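Local coordinates for signal recognition particle 54 kDa protein (Aeropyrum pernix, PDB 7EPK), which belongs to the SRP54 family of the signal recognition particle, combining an N-terminal helical bundle, a P-loop nucleotide-binding domain holding GDP and a helical signal-peptide-binding domain, at residues 325-330 against 380-385; 70-75 against 301-306; 33-38 against 42-47; 115-120 against 150-155. All coordinates share one frame; numbering follows the deposited sequence.

Contact 1: residues 325-330 against 380-385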
# COMPACT_ATOMS: atom_id res chain seq x y z
N THR A 325 -29.15 24.86 0.87
CA THR A 325 -28.18 25.92 0.51
C THR A 325 -27.25 25.44 -0.61
O THR A 325 -27.38 24.26 -1.02
CB THR A 325 -27.25 26.31 1.67
OG1 THR A 325 -26.42 25.17 1.91
CG2 THR A 325 -28.00 26.80 2.90
N MET A 326 -26.36 26.31 -1.10
CA MET A 326 -25.37 25.94 -2.15
C MET A 326 -24.40 24.89 -1.60
O MET A 326 -23.92 24.07 -2.40
CB MET A 326 -24.58 27.17 -2.63
CG MET A 326 -25.39 28.09 -3.55
SD MET A 326 -26.24 27.23 -4.92
CE MET A 326 -27.11 28.63 -5.64
N ARG A 327 -24.14 24.91 -0.29
CA ARG A 327 -23.20 23.96 0.37
C ARG A 327 -23.89 22.61 0.51
O ARG A 327 -23.20 21.59 0.33
CB ARG A 327 -22.71 24.50 1.71
CG ARG A 327 -21.60 25.54 1.55
CD ARG A 327 -21.28 26.35 2.79
NE ARG A 327 -20.15 27.22 2.51
CZ ARG A 327 -19.49 27.89 3.43
NH1 ARG A 327 -18.45 28.63 3.09
NH2 ARG A 327 -19.87 27.84 4.70
N THR A 328 -25.20 22.61 0.78
CA THR A 328 -26.03 21.39 0.86
C THR A 328 -26.02 20.72 -0.50
O THR A 328 -25.66 19.54 -0.57
CB THR A 328 -27.47 21.71 1.28
OG1 THR A 328 -27.42 22.22 2.62
CG2 THR A 328 -28.39 20.52 1.20
N ILE A 329 -26.38 21.48 -1.54
CA ILE A 329 -26.45 21.01 -2.96
C ILE A 329 -25.05 20.53 -3.40
O ILE A 329 -24.95 19.46 -4.04
CB ILE A 329 -26.99 22.11 -3.89
CG1 ILE A 329 -28.39 22.55 -3.47
CG2 ILE A 329 -26.94 21.65 -5.34
CD1 ILE A 329 -29.02 23.56 -4.41
N TYR A 330 -24.01 21.29 -3.08
CA TYR A 330 -22.63 20.90 -3.44
C TYR A 330 -22.29 19.53 -2.83
O TYR A 330 -21.68 18.72 -3.54
CB TYR A 330 -21.63 21.94 -2.97
CG TYR A 330 -20.23 21.63 -3.44
CD1 TYR A 330 -19.80 22.06 -4.67
CD2 TYR A 330 -19.37 20.89 -2.67
CE1 TYR A 330 -18.52 21.80 -5.12
CE2 TYR A 330 -18.08 20.61 -3.10
CZ TYR A 330 -17.65 21.07 -4.33
OH TYR A 330 -16.38 20.82 -4.77
N MET A 380 -18.75 30.66 -7.57
CA MET A 380 -19.51 31.63 -6.75
C MET A 380 -18.62 32.15 -5.61
O MET A 380 -17.92 31.34 -5.02
CB MET A 380 -20.73 30.95 -6.13
CG MET A 380 -21.67 30.35 -7.13
SD MET A 380 -23.17 29.85 -6.29
CE MET A 380 -24.28 29.47 -7.64
N THR A 381 -18.71 33.44 -5.26
CA THR A 381 -18.03 34.04 -4.07
C THR A 381 -18.58 33.41 -2.80
O THR A 381 -19.70 32.84 -2.81
CB THR A 381 -18.17 35.57 -3.98
OG1 THR A 381 -19.45 35.94 -3.46
CG2 THR A 381 -18.03 36.30 -5.30
N TYR A 382 -17.86 33.53 -1.70
CA TYR A 382 -18.33 33.06 -0.37
C TYR A 382 -19.64 33.76 -0.01
O TYR A 382 -20.48 33.13 0.63
CB TYR A 382 -17.25 33.27 0.69
CG TYR A 382 -16.04 32.40 0.48
CD1 TYR A 382 -16.12 31.03 0.67
CD2 TYR A 382 -14.86 32.93 0.02
CE1 TYR A 382 -15.01 30.21 0.46
CE2 TYR A 382 -13.75 32.13 -0.20
CZ TYR A 382 -13.82 30.77 0.02
OH TYR A 382 -12.72 29.99 -0.20
N GLU A 383 -19.78 35.03 -0.40
CA GLU A 383 -21.01 35.84 -0.16
C GLU A 383 -22.14 35.27 -1.02
O GLU A 383 -23.24 35.03 -0.49
CB GLU A 383 -20.77 37.30 -0.53
CG GLU A 383 -21.96 38.20 -0.26
CD GLU A 383 -21.75 39.61 -0.78
OE1 GLU A 383 -21.87 39.76 -2.00
OE2 GLU A 383 -21.44 40.54 0.02
N GLU A 384 -21.88 35.02 -2.29
CA GLU A 384 -22.82 34.30 -3.18
C GLU A 384 -23.18 32.94 -2.58
O GLU A 384 -24.36 32.67 -2.50
CB GLU A 384 -22.23 34.15 -4.57
CG GLU A 384 -22.05 35.50 -5.22
CD GLU A 384 -21.69 35.41 -6.67
OE1 GLU A 384 -21.52 36.48 -7.26
OE2 GLU A 384 -21.57 34.27 -7.18
N LEU A 385 -22.21 32.14 -2.12
CA LEU A 385 -22.52 30.80 -1.54
C LEU A 385 -23.60 30.97 -0.46
O LEU A 385 -24.50 30.14 -0.38
CB LEU A 385 -21.26 30.15 -0.94
CG LEU A 385 -20.46 29.16 -1.81
CD1 LEU A 385 -21.18 28.71 -3.08
CD2 LEU A 385 -19.09 29.74 -2.16
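Met326 and Met380 meet through their thioether ends, with Met326 CE 3.6 Å from Met380 CE. The two side chains cross at about a right angle. Met380 runs out straight beyond CG, whereas Met326 is bent at its second torsion (chi2 -50°), which turns its sulfur and methyl group onto the end of the other methionine. Met380 SD also lies 3.9 Å from Met326 CG. A second apolar pair forms nearer the backbone, where the CA atoms of Met326 and Leu385 are 5.7 Å apart: Met326 CB rests 3.8 Å from Leu385 CD1 and 3.7 Å from Leu385 O.

Arg327, on the exposed border, stretches out and places NH1 4.1 Å from Tyr382 CD1. This is an approach to the ring edge, the guanidinium and ring planes standing 78° apart, rather than a cation-pi stack over a face.

No hydrogen bond crosses between the segments; each helix start is capped from within its own segment. Thr325 OG1 accepts from Thr328 N at 3.1 Å and weakly from Arg327 N; Thr381 OG1 takes an almost straight bond from Glu384 N.

The contact thus joins the first turns of helices 326-337 and 382-386 within the signal-peptide-binding domain. Leu414 of helix 409-423 packs on Met326, Ile399 of helix 393-402 on Met380, and Ile377 of helix 367-379 on Leu385.

Contact 2: residues 70-75 against 301-306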
# COMPACT_ATOMS: atom_id res chain seq x y z
N MET A 70 -14.51 -3.80 12.56
CA MET A 70 -13.45 -4.36 13.42
C MET A 70 -12.38 -4.93 12.49
O MET A 70 -11.21 -4.73 12.79
CB MET A 70 -13.97 -5.45 14.37
CG MET A 70 -12.90 -5.95 15.32
SD MET A 70 -12.24 -4.64 16.37
CE MET A 70 -11.28 -5.65 17.49
N ILE A 71 -12.78 -5.61 11.41
CA ILE A 71 -11.82 -6.16 10.42
C ILE A 71 -11.09 -4.99 9.74
O ILE A 71 -9.88 -5.10 9.53
CB ILE A 71 -12.53 -7.08 9.42
CG1 ILE A 71 -13.07 -8.32 10.12
CG2 ILE A 71 -11.60 -7.45 8.28
CD1 ILE A 71 -12.00 -9.10 10.85
N LYS A 72 -11.80 -3.90 9.46
CA LYS A 72 -11.22 -2.67 8.86
C LYS A 72 -10.14 -2.13 9.79
O LYS A 72 -9.19 -1.51 9.29
CB LYS A 72 -12.35 -1.66 8.61
CG LYS A 72 -11.93 -0.22 8.34
CD LYS A 72 -11.54 0.06 6.92
CE LYS A 72 -11.84 1.49 6.55
NZ LYS A 72 -11.53 2.40 7.68
N ILE A 73 -10.28 -2.33 11.10
CA ILE A 73 -9.29 -1.89 12.12
C ILE A 73 -8.16 -2.92 12.20
O ILE A 73 -7.00 -2.51 12.41
CB ILE A 73 -9.96 -1.68 13.49
CG1 ILE A 73 -10.75 -0.37 13.53
CG2 ILE A 73 -8.92 -1.76 14.59
CD1 ILE A 73 -11.41 -0.07 14.88
N VAL A 74 -8.46 -4.22 12.07
CA VAL A 74 -7.44 -5.30 12.18
C VAL A 74 -6.49 -5.15 10.98
O VAL A 74 -5.29 -4.94 11.20
CB VAL A 74 -8.11 -6.68 12.31
CG1 VAL A 74 -7.16 -7.84 12.06
CG2 VAL A 74 -8.75 -6.83 13.69
N TYR A 75 -7.03 -5.17 9.76
CA TYR A 75 -6.33 -4.85 8.50
C TYR A 75 -5.44 -3.62 8.73
O TYR A 75 -4.21 -3.75 8.72
CB TYR A 75 -7.34 -4.67 7.36
CG TYR A 75 -6.80 -4.03 6.10
CD1 TYR A 75 -5.94 -4.72 5.25
CD2 TYR A 75 -7.14 -2.73 5.75
CE1 TYR A 75 -5.44 -4.14 4.09
CE2 TYR A 75 -6.65 -2.14 4.59
CZ TYR A 75 -5.79 -2.84 3.76
OH TYR A 75 -5.31 -2.25 2.62
N GLU A 301 -15.44 -1.78 0.37
CA GLU A 301 -16.47 -1.14 -0.50
C GLU A 301 -17.81 -1.12 0.25
O GLU A 301 -18.36 -0.01 0.41
CB GLU A 301 -16.56 -1.79 -1.89
CG GLU A 301 -15.76 -1.06 -2.96
CD GLU A 301 -16.25 0.34 -3.32
OE1 GLU A 301 -15.42 1.28 -3.36
OE2 GLU A 301 -17.47 0.50 -3.55
N ARG A 302 -18.28 -2.27 0.73
CA ARG A 302 -19.47 -2.41 1.61
C ARG A 302 -19.51 -1.25 2.64
O ARG A 302 -20.62 -0.78 2.91
CB ARG A 302 -19.45 -3.78 2.29
CG ARG A 302 -20.65 -4.11 3.16
CD ARG A 302 -20.85 -5.61 3.35
NE ARG A 302 -19.67 -6.24 3.93
CZ ARG A 302 -19.18 -7.45 3.61
NH1 ARG A 302 -18.09 -7.91 4.21
NH2 ARG A 302 -19.77 -8.21 2.70
N ILE A 303 -18.36 -0.80 3.16
CA ILE A 303 -18.24 0.35 4.11
C ILE A 303 -18.32 1.67 3.35
O ILE A 303 -19.09 2.54 3.78
CB ILE A 303 -16.96 0.26 4.97
CG1 ILE A 303 -17.02 -0.87 6.01
CG2 ILE A 303 -16.64 1.60 5.62
CD1 ILE A 303 -15.75 -1.05 6.82
N LYS A 304 -17.54 1.86 2.28
CA LYS A 304 -17.44 3.16 1.53
C LYS A 304 -18.79 3.51 0.87
O LYS A 304 -19.17 4.69 0.91
CB LYS A 304 -16.26 3.15 0.54
CG LYS A 304 -15.06 4.04 0.90
CD LYS A 304 -14.59 3.96 2.37
CE LYS A 304 -13.27 3.23 2.61
NZ LYS A 304 -13.45 1.85 3.13
N SER A 305 -19.53 2.55 0.32
CA SER A 305 -20.93 2.76 -0.13
C SER A 305 -21.69 3.49 0.98
O SER A 305 -22.12 4.62 0.73
CB SER A 305 -21.62 1.47 -0.46
OG SER A 305 -20.82 0.70 -1.34
N LEU A 306 -21.76 2.87 2.16
CA LEU A 306 -22.52 3.34 3.35
C LEU A 306 -22.09 4.75 3.76
O LEU A 306 -22.98 5.54 4.11
CB LEU A 306 -22.34 2.34 4.50
CG LEU A 306 -23.42 1.27 4.62
CD1 LEU A 306 -23.80 0.67 3.27
CD2 LEU A 306 -22.97 0.16 5.57
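Lys72 meets Ile303 and Lys304 where helix 66-81, the last helix of the N-terminal four-helix bundle characteristic of SRP54 proteins, runs beside the long helix 293-320. The backbones stay well apart, the nearest CA atoms being those of Lys72 and Ile303 at 9.0 Å, and the gap is bridged by side chains without any hydrogen bond across it.

At the start of the segment, Met70 faces the bundle interior, against Phe12, Val23 and Ile51, while Ile71 leads with its CB toward the 301-306 segment but turns its end away onto Leu296 and Leu299, one to two turns earlier on the same long helix.

Lys72 carries the contact. Its CG stands anti to the backbone N (chi1 164°), and the base of the chain lies against the extended tip of Ile303, with Lys72 CB 3.9 Å from Ile303 CD1. A bend at the second torsion (chi2 83°) then carries the chain past this methyl, so that Lys72 CE comes 3.8 Å from Lys304 NZ, the two lysine chains crossing at about a right angle. The ammonium atoms Lys72 NZ and Lys304 NZ are 5.0 Å apart. Their like charges are probably eased by separate partners, since Lys72 forms a salt bridge with Glu76 and Lys304 donates to the backbone oxygen of Leu300.

Tyr75 ends the segment by packing on Leu296, and its OH makes a weak hydrogen bond with Arg284 O.

Contact 3: residues 33-38 against 42-47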
# COMPACT_ATOMS: atom_id res chain seq x y z
N GLU A 33 -1.95 -17.17 15.40
CA GLU A 33 -1.57 -17.31 13.98
C GLU A 33 -0.27 -16.54 13.74
O GLU A 33 0.59 -17.06 13.01
CB GLU A 33 -2.68 -16.83 13.04
CG GLU A 33 -3.03 -17.84 11.96
CD GLU A 33 -3.40 -19.18 12.53
OE1 GLU A 33 -3.07 -20.21 11.93
OE2 GLU A 33 -3.99 -19.19 13.61
N LEU A 34 -0.12 -15.35 14.35
CA LEU A 34 1.10 -14.52 14.16
C LEU A 34 2.27 -15.27 14.80
O LEU A 34 3.24 -15.57 14.08
CB LEU A 34 0.88 -13.11 14.72
CG LEU A 34 -0.15 -12.26 13.96
CD1 LEU A 34 -0.27 -10.86 14.52
CD2 LEU A 34 0.16 -12.19 12.47
N ILE A 35 2.13 -15.68 16.06
CA ILE A 35 3.18 -16.45 16.79
C ILE A 35 3.64 -17.66 15.95
O ILE A 35 4.85 -17.80 15.79
CB ILE A 35 2.69 -16.88 18.17
CG1 ILE A 35 2.41 -15.68 19.08
CG2 ILE A 35 3.66 -17.86 18.80
CD1 ILE A 35 3.55 -14.68 19.21
N LYS A 36 2.72 -18.48 15.43
CA LYS A 36 3.04 -19.65 14.56
C LYS A 36 3.94 -19.21 13.39
O LYS A 36 4.72 -20.05 12.92
CB LYS A 36 1.79 -20.29 13.96
CG LYS A 36 1.01 -21.22 14.88
CD LYS A 36 -0.10 -21.94 14.15
CE LYS A 36 -0.95 -22.77 15.09
NZ LYS A 36 -2.09 -23.41 14.38
N ALA A 37 3.79 -17.97 12.92
CA ALA A 37 4.65 -17.33 11.89
C ALA A 37 5.79 -16.53 12.57
O ALA A 37 6.48 -15.74 11.88
CB ALA A 37 3.81 -16.46 10.99
N ASP A 38 5.99 -16.75 13.88
CA ASP A 38 7.13 -16.27 14.72
C ASP A 38 6.89 -14.80 15.08
O ASP A 38 6.54 -14.49 16.24
CB ASP A 38 8.49 -16.54 14.06
CG ASP A 38 9.40 -17.41 14.91
OD1 ASP A 38 9.48 -18.63 14.62
OD2 ASP A 38 10.02 -16.86 15.85
N LYS A 42 6.47 -9.44 21.38
CA LYS A 42 6.38 -7.98 21.65
C LYS A 42 5.67 -7.28 20.48
O LYS A 42 4.85 -6.35 20.73
CB LYS A 42 7.76 -7.34 21.93
CG LYS A 42 8.75 -7.32 20.77
CD LYS A 42 10.12 -6.73 21.13
CE LYS A 42 10.46 -5.45 20.41
NZ LYS A 42 9.56 -4.35 20.79
N LEU A 43 5.95 -7.69 19.25
CA LEU A 43 5.34 -7.09 18.04
C LEU A 43 3.87 -7.53 17.95
O LEU A 43 3.06 -6.74 17.44
CB LEU A 43 6.17 -7.45 16.79
CG LEU A 43 7.07 -6.33 16.26
CD1 LEU A 43 8.21 -5.98 17.21
CD2 LEU A 43 7.65 -6.70 14.91
N VAL A 44 3.54 -8.70 18.49
CA VAL A 44 2.16 -9.26 18.52
C VAL A 44 1.34 -8.60 19.64
O VAL A 44 0.14 -8.44 19.45
CB VAL A 44 2.18 -10.79 18.66
CG1 VAL A 44 0.85 -11.32 19.18
CG2 VAL A 44 2.54 -11.47 17.35
N LEU A 45 1.93 -8.26 20.78
CA LEU A 45 1.17 -7.63 21.90
C LEU A 45 0.98 -6.15 21.58
O LEU A 45 0.04 -5.53 22.11
CB LEU A 45 1.89 -7.88 23.24
CG LEU A 45 1.39 -9.06 24.10
CD1 LEU A 45 1.00 -10.31 23.29
CD2 LEU A 45 2.43 -9.45 25.15
N ASN A 46 1.80 -5.60 20.70
CA ASN A 46 1.70 -4.19 20.22
C ASN A 46 0.52 -4.07 19.23
O ASN A 46 -0.20 -3.06 19.27
CB ASN A 46 3.00 -3.74 19.55
CG ASN A 46 2.93 -2.34 18.99
OD1 ASN A 46 3.10 -1.36 19.72
ND2 ASN A 46 2.68 -2.21 17.69
N VAL A 47 0.36 -5.02 18.32
CA VAL A 47 -0.65 -4.86 17.23
C VAL A 47 -2.03 -4.96 17.87
O VAL A 47 -2.90 -4.14 17.49
CB VAL A 47 -0.46 -5.86 16.07
CG1 VAL A 47 -0.76 -7.30 16.43
CG2 VAL A 47 -1.30 -5.45 14.87
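Leu34 and Val44 mark the closest backbone approach, 6.9 Å between their CA atoms, of two helices that run in roughly opposite directions on either side of a short turn, a helical hairpin within the N-terminal bundle.

Val44 is the hub. Its CG2, anti to the carbonyl carbon, points between two neighbouring residues of the other helix: it lies 3.5 Å from Leu34 CB and 3.8 Å from Ile35 CD1. Ile35 reaches it through a bend at the second torsion (chi2 -52°) that swings CD1 across the valine at about a right angle. Leu34 is instead extended (chi2 -177°), which carries CD1 beyond Val44 to Val47. Its CB and CD1 both touch Val44 CG2, the two side chains crossing at a slant, while the same CD1 meets Val47 CG1 tip to tip at 4.1 Å.

Around this cluster, Leu78 and Leu81 of helix 66-81 pack on Val47, and Met2 touches Leu34. Past the helix end, the backbone oxygen of Ala37 accepts a hydrogen bond from Arg251 NE, which ties the turn to the P-loop domain.

No hydrogen bond or ion pair joins the two segments. Contact between branched aliphatic groups is consistent with a hairpin held by burial and close fit rather than by directional bonds, with Leu34, Val44 and Val47 buried and Ile35 at the exposed border.

Contact 4: residues 115-120 against 150-155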
# COMPACT_ATOMS: atom_id res chain seq x y z
N LYS A 115 17.07 -12.50 -9.85
CA LYS A 115 15.62 -12.22 -9.79
C LYS A 115 15.43 -10.71 -9.85
O LYS A 115 14.50 -10.22 -10.55
CB LYS A 115 15.00 -12.83 -8.52
CG LYS A 115 14.62 -14.30 -8.62
CD LYS A 115 15.06 -15.16 -7.44
CE LYS A 115 14.24 -14.98 -6.18
NZ LYS A 115 13.02 -15.82 -6.19
N LEU A 116 16.31 -10.00 -9.15
CA LEU A 116 16.28 -8.52 -9.01
C LEU A 116 16.70 -7.87 -10.33
O LEU A 116 16.07 -6.88 -10.70
CB LEU A 116 17.19 -8.09 -7.87
CG LEU A 116 17.03 -6.64 -7.42
CD1 LEU A 116 15.63 -6.39 -6.87
CD2 LEU A 116 18.07 -6.29 -6.37
N ALA A 117 17.70 -8.43 -11.02
CA ALA A 117 18.18 -7.94 -12.34
C ALA A 117 17.04 -8.02 -13.37
O ALA A 117 16.69 -6.98 -13.98
CB ALA A 117 19.38 -8.74 -12.79
N TYR A 118 16.46 -9.21 -13.54
CA TYR A 118 15.30 -9.42 -14.45
C TYR A 118 14.28 -8.32 -14.21
O TYR A 118 13.91 -7.60 -15.15
CB TYR A 118 14.59 -10.75 -14.20
CG TYR A 118 13.32 -10.90 -14.99
CD1 TYR A 118 13.31 -10.69 -16.37
CD2 TYR A 118 12.12 -11.24 -14.39
CE1 TYR A 118 12.15 -10.81 -17.11
CE2 TYR A 118 10.95 -11.37 -15.12
CZ TYR A 118 10.97 -11.15 -16.49
OH TYR A 118 9.83 -11.26 -17.24
N TYR A 119 13.83 -8.23 -12.96
CA TYR A 119 12.71 -7.37 -12.53
C TYR A 119 12.91 -5.97 -13.10
O TYR A 119 11.95 -5.37 -13.64
CB TYR A 119 12.60 -7.37 -11.00
CG TYR A 119 11.55 -6.42 -10.50
CD1 TYR A 119 10.21 -6.75 -10.55
CD2 TYR A 119 11.90 -5.17 -10.05
CE1 TYR A 119 9.24 -5.87 -10.13
CE2 TYR A 119 10.94 -4.27 -9.63
CZ TYR A 119 9.60 -4.62 -9.67
OH TYR A 119 8.66 -3.74 -9.24
N TYR A 120 14.13 -5.44 -12.98
CA TYR A 120 14.42 -4.05 -13.40
C TYR A 120 14.61 -3.99 -14.92
O TYR A 120 14.29 -2.91 -15.51
CB TYR A 120 15.63 -3.50 -12.64
CG TYR A 120 15.32 -3.04 -11.24
CD1 TYR A 120 14.58 -1.89 -11.01
CD2 TYR A 120 15.77 -3.75 -10.14
CE1 TYR A 120 14.30 -1.46 -9.73
CE2 TYR A 120 15.50 -3.33 -8.85
CZ TYR A 120 14.76 -2.18 -8.64
OH TYR A 120 14.51 -1.78 -7.37
N ALA A 150 18.50 -13.37 -17.50
CA ALA A 150 17.71 -12.20 -17.04
C ALA A 150 17.75 -11.11 -18.11
O ALA A 150 16.94 -10.14 -18.05
CB ALA A 150 18.26 -11.69 -15.73
N GLY A 151 18.69 -11.23 -19.04
CA GLY A 151 18.89 -10.20 -20.07
C GLY A 151 19.53 -8.96 -19.48
O GLY A 151 19.07 -7.86 -19.77
N ALA A 152 20.58 -9.16 -18.68
CA ALA A 152 21.38 -8.09 -18.02
C ALA A 152 22.86 -8.34 -18.30
O ALA A 152 23.26 -9.52 -18.30
CB ALA A 152 21.11 -8.08 -16.53
N MET A 153 23.63 -7.26 -18.47
CA MET A 153 25.10 -7.32 -18.65
C MET A 153 25.73 -7.96 -17.41
O MET A 153 25.04 -8.12 -16.39
CB MET A 153 25.70 -5.93 -18.87
CG MET A 153 25.15 -5.22 -20.10
SD MET A 153 25.71 -3.50 -20.23
CE MET A 153 24.50 -2.88 -21.39
N PHE A 154 26.99 -8.36 -17.51
CA PHE A 154 27.71 -9.09 -16.43
C PHE A 154 29.17 -8.63 -16.38
O PHE A 154 29.71 -8.14 -17.39
CB PHE A 154 27.64 -10.60 -16.64
CG PHE A 154 28.48 -11.42 -15.69
CD1 PHE A 154 27.98 -11.86 -14.48
CD2 PHE A 154 29.78 -11.79 -16.03
CE1 PHE A 154 28.75 -12.61 -13.62
CE2 PHE A 154 30.56 -12.55 -15.16
CZ PHE A 154 30.04 -12.96 -13.95
N TYR A 155 29.75 -8.76 -15.20
CA TYR A 155 31.20 -8.63 -14.97
C TYR A 155 31.53 -9.31 -13.65
O TYR A 155 30.82 -9.07 -12.67
CB TYR A 155 31.63 -7.17 -14.96
CG TYR A 155 33.10 -7.02 -14.68
CD1 TYR A 155 33.62 -7.28 -13.43
CD2 TYR A 155 33.99 -6.68 -15.69
CE1 TYR A 155 34.97 -7.15 -13.16
CE2 TYR A 155 35.35 -6.56 -15.44
CZ TYR A 155 35.83 -6.78 -14.17
OH TYR A 155 37.15 -6.66 -13.88
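Ala117 touches both Ala150 and Ala152 with its single methyl group: Ala117 CB is 4.3 Å from Ala150 CB and 4.2 Å from Ala152 CB. Ala150 also presses its methyl onto the helix backbone, with CB 3.8 Å from Tyr118 N, and meets the base of the next side chain, Tyr118 CB, at 4.1 Å. The small residues are consistent with the close approach of the chain to the helix, the CA atoms of Tyr118 and Ala150 being 4.5 Å apart. Tyr118 holds its CG anti to the backbone N (chi1 173°), which brings the ring edge beside Ala150 O, at 4.0 Å from Tyr118 CD1. Leu275 packs against both Tyr118 and Ala150.

Gly151 sets the path between the two alanines. It leaves the helix with a positive phi of 72° in a Schellman motif, after which the chain turns into strand 153-156. This is the end of a beta-alpha-beta crossover in the P-loop domain: strand 127-131 leads through helix 139-150 to strand 153-156, which pairs in parallel with 127-131, through backbone hydrogen bonds of Met153 and Tyr155, at one border of the sheet. Helix 109-122, which carries the other half of the contact, packs on the sheet, with Val127, Leu129 and Ile182 lying against Ala117.

Two residues before Ala117 on the helix, Lys115 touches the bound GDP, and its NZ donates to Glu277 O; the side chain of Ala117 is itself about 13 Å from the nucleotide.

In the fold
Contacts 3 and 4 are the buried ones and rest mainly on small or branched aliphatic groups, one inside the N-terminal bundle, the other between a helix and the turn that leads into an edge strand of the P-loop domain. Contacts 1 and 2 are only partly buried and involve charged side chains, an arginine beside a tyrosine at the margin of contact 1 and a pair of lysines in contact 2. Contacts 2 and 3 both use the bundle, on different helices, with centres 23 Å apart. Helix 293-320 of contact 2 is followed in the chain by helix 326-337 of contact 1. Contact 4 is nested within the chain loop closed by contact 2, and no hydrogen bond crosses any of the four.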